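Local coordinates for vascular protein tyrosine phosphatase 1 (PDB 3I36) that probably removes phosphate from phosphotyrosine residues of proteins, acting through the cytoplasmic catalytic domain of a receptor-type phosphatase, at residues Q118-N123 with T152-Y157. Sequence-based numbering, arbitrary orientation.
Sequences QGPLPN and TKCEEY
The side chains of P120 and Y157 cross at about a right angle, the proline approaching the tyrosine ring obliquely, with P120 CG 3.5 Å from Y157 CD2. Y157 CG stands between its own backbone N and carbonyl carbon (chi1 54°), a cramped rotamer that turns the ring back toward the proline. C154 SG lies in the plane of the tyrosine ring, at the edge, and touches P120 CD at 3.6 Å. That thiol also comes within 3.4 Å of G119 CA; glycine suits the place because, with no side chain, it lets the sulfur sit directly against its CA. One hydrogen bond ties the backbones, E155 N to P120 O, 3.1 Å long and nearly straight at 160°; proline has no N-H to give but a good carbonyl to offer. Beyond it the E155 chain bends at chi2 (-55°) and crosses P122, its CG 3.5 Å from P122 CD, so that methylene and carboxylate carbons pack on the ring. L125 and F128 of helix 125-134 also touch P120, while the hydroxyl of Y157 reaches H243 and Q202 by hydrogen bonds. Both segments are loops, following strands 114-117 and 139-142 of the phosphatase-domain sheet, and the backbone of G119 is hydrogen-bonded to S245, which probably binds substrate, next to the probable nucleophile C244. The chemistry is thus mainly apolar, rigid prolines against sulfur, ring and methylenes, with a single backbone bond across the contact helping to align two loops beside the active site.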
loop_
_atom_site.group_PDB
_atom_site.type_symbol
_atom_site.label_atom_id
_atom_site.label_comp_id
_atom_site.label_asym_id
_atom_site.label_seq_id
_atom_site.Cartn_x
_atom_site.Cartn_y
_atom_site.Cartn_z
ATOM N N GLN A 118 -7.904 1.314 -1.350
ATOM C CA GLN A 118 -8.641 0.878 -0.188
ATOM C C GLN A 118 -8.969 -0.602 -0.328
ATOM O O GLN A 118 -8.937 -1.159 -1.430
ATOM C CB GLN A 118 -9.942 1.654 -0.105
ATOM C CG GLN A 118 -10.872 1.310 -1.247
ATOM C CD GLN A 118 -12.108 2.185 -1.284
ATOM O OE1 GLN A 118 -12.150 3.256 -0.674
ATOM N NE2 GLN A 118 -13.111 1.745 -2.024
ATOM N N GLY A 119 -9.301 -1.239 0.783
ATOM C CA GLY A 119 -9.823 -2.590 0.708
ATOM C C GLY A 119 -11.131 -2.446 -0.038
ATOM O O GLY A 119 -11.955 -1.599 0.319
ATOM N N PRO A 120 -11.325 -3.245 -1.092
ATOM C CA PRO A 120 -12.493 -2.962 -1.923
ATOM C C PRO A 120 -13.797 -3.290 -1.221
ATOM O O PRO A 120 -13.850 -4.078 -0.276
ATOM C CB PRO A 120 -12.302 -3.895 -3.120
ATOM C CG PRO A 120 -11.395 -4.973 -2.607
ATOM C CD PRO A 120 -10.454 -4.256 -1.713
ATOM N N LEU A 121 -14.850 -2.671 -1.725
ATOM C CA LEU A 121 -16.203 -2.834 -1.192
ATOM C C LEU A 121 -16.959 -3.820 -2.054
ATOM O O LEU A 121 -16.524 -4.131 -3.158
ATOM C CB LEU A 121 -16.911 -1.489 -1.265
ATOM C CG LEU A 121 -16.271 -0.404 -0.390
ATOM C CD1 LEU A 121 -16.549 0.973 -0.973
ATOM C CD2 LEU A 121 -16.793 -0.506 1.045
ATOM N N PRO A 122 -18.115 -4.301 -1.565
ATOM C CA PRO A 122 -18.872 -5.247 -2.387
ATOM C C PRO A 122 -19.173 -4.656 -3.751
ATOM O O PRO A 122 -19.136 -5.380 -4.752
ATOM C CB PRO A 122 -20.162 -5.449 -1.590
ATOM C CG PRO A 122 -19.755 -5.218 -0.176
ATOM C CD PRO A 122 -18.743 -4.090 -0.249
ATOM N N ASN A 123 -19.436 -3.356 -3.799
ATOM C CA ASN A 123 -19.772 -2.711 -5.069
ATOM C C ASN A 123 -18.557 -2.263 -5.872
ATOM O O ASN A 123 -18.704 -1.719 -6.965
ATOM C CB ASN A 123 -20.699 -1.510 -4.850
ATOM C CG ASN A 123 -20.057 -0.441 -3.982
ATOM O OD1 ASN A 123 -19.465 -0.749 -2.954
ATOM N ND2 ASN A 123 -20.182 0.811 -4.387
ATOM N N THR A 152 -15.924 -4.913 9.307
ATOM C CA THR A 152 -15.421 -5.213 7.967
ATOM C C THR A 152 -14.453 -4.128 7.536
ATOM O O THR A 152 -14.807 -2.954 7.450
ATOM C CB THR A 152 -16.545 -5.341 6.928
ATOM O OG1 THR A 152 -17.409 -6.421 7.302
ATOM C CG2 THR A 152 -15.955 -5.634 5.546
ATOM N N LYS A 153 -13.218 -4.527 7.294
ATOM C CA LYS A 153 -12.202 -3.607 6.835
ATOM C C LYS A 153 -11.997 -3.762 5.337
ATOM O O LYS A 153 -11.485 -2.870 4.678
ATOM C CB LYS A 153 -10.898 -3.861 7.587
ATOM C CG LYS A 153 -10.967 -3.465 9.066
ATOM C CD LYS A 153 -11.187 -1.965 9.190
ATOM C CE LYS A 153 -10.815 -1.454 10.559
ATOM N NZ LYS A 153 -10.949 0.021 10.655
ATOM N N CYS A 154 -12.399 -4.908 4.801
ATOM C CA CYS A 154 -12.097 -5.229 3.411
ATOM C C CYS A 154 -12.918 -6.424 2.979
ATOM O O CYS A 154 -13.084 -7.369 3.742
ATOM C CB CYS A 154 -10.602 -5.548 3.258
ATOM S SG CYS A 154 -10.098 -5.832 1.534
ATOM N N GLU A 155 -13.477 -6.372 1.777
ATOM C CA GLU A 155 -14.173 -7.539 1.257
ATOM C C GLU A 155 -13.171 -8.645 0.987
ATOM O O GLU A 155 -12.020 -8.379 0.685
ATOM C CB GLU A 155 -14.947 -7.210 -0.022
ATOM C CG GLU A 155 -16.142 -6.331 0.248
ATOM C CD GLU A 155 -17.054 -6.950 1.286
ATOM O OE1 GLU A 155 -17.559 -8.059 1.032
ATOM O OE2 GLU A 155 -17.255 -6.334 2.355
ATOM N N GLU A 156 -13.612 -9.891 1.108
ATOM C CA GLU A 156 -12.778 -10.988 0.667
ATOM C C GLU A 156 -12.933 -11.022 -0.838
ATOM O O GLU A 156 -13.827 -11.685 -1.379
ATOM C CB GLU A 156 -13.212 -12.301 1.293
ATOM C CG GLU A 156 -12.392 -13.477 0.789
ATOM C CD GLU A 156 -12.459 -14.657 1.726
ATOM O OE1 GLU A 156 -11.921 -15.721 1.377
ATOM O OE2 GLU A 156 -13.043 -14.513 2.817
ATOM N N TYR A 157 -12.077 -10.272 -1.512
ATOM C CA TYR A 157 -12.281 -9.969 -2.923
ATOM C C TYR A 157 -11.648 -11.009 -3.808
ATOM O O TYR A 157 -11.706 -10.902 -5.025
ATOM C CB TYR A 157 -11.670 -8.615 -3.258
ATOM C CG TYR A 157 -10.221 -8.515 -2.865
ATOM C CD1 TYR A 157 -9.220 -9.039 -3.673
ATOM C CD2 TYR A 157 -9.857 -7.924 -1.660
ATOM C CE1 TYR A 157 -7.876 -8.951 -3.290
ATOM C CE2 TYR A 157 -8.539 -7.823 -1.277
ATOM C CZ TYR A 157 -7.553 -8.338 -2.097
ATOM O OH TYR A 157 -6.246 -8.233 -1.698
#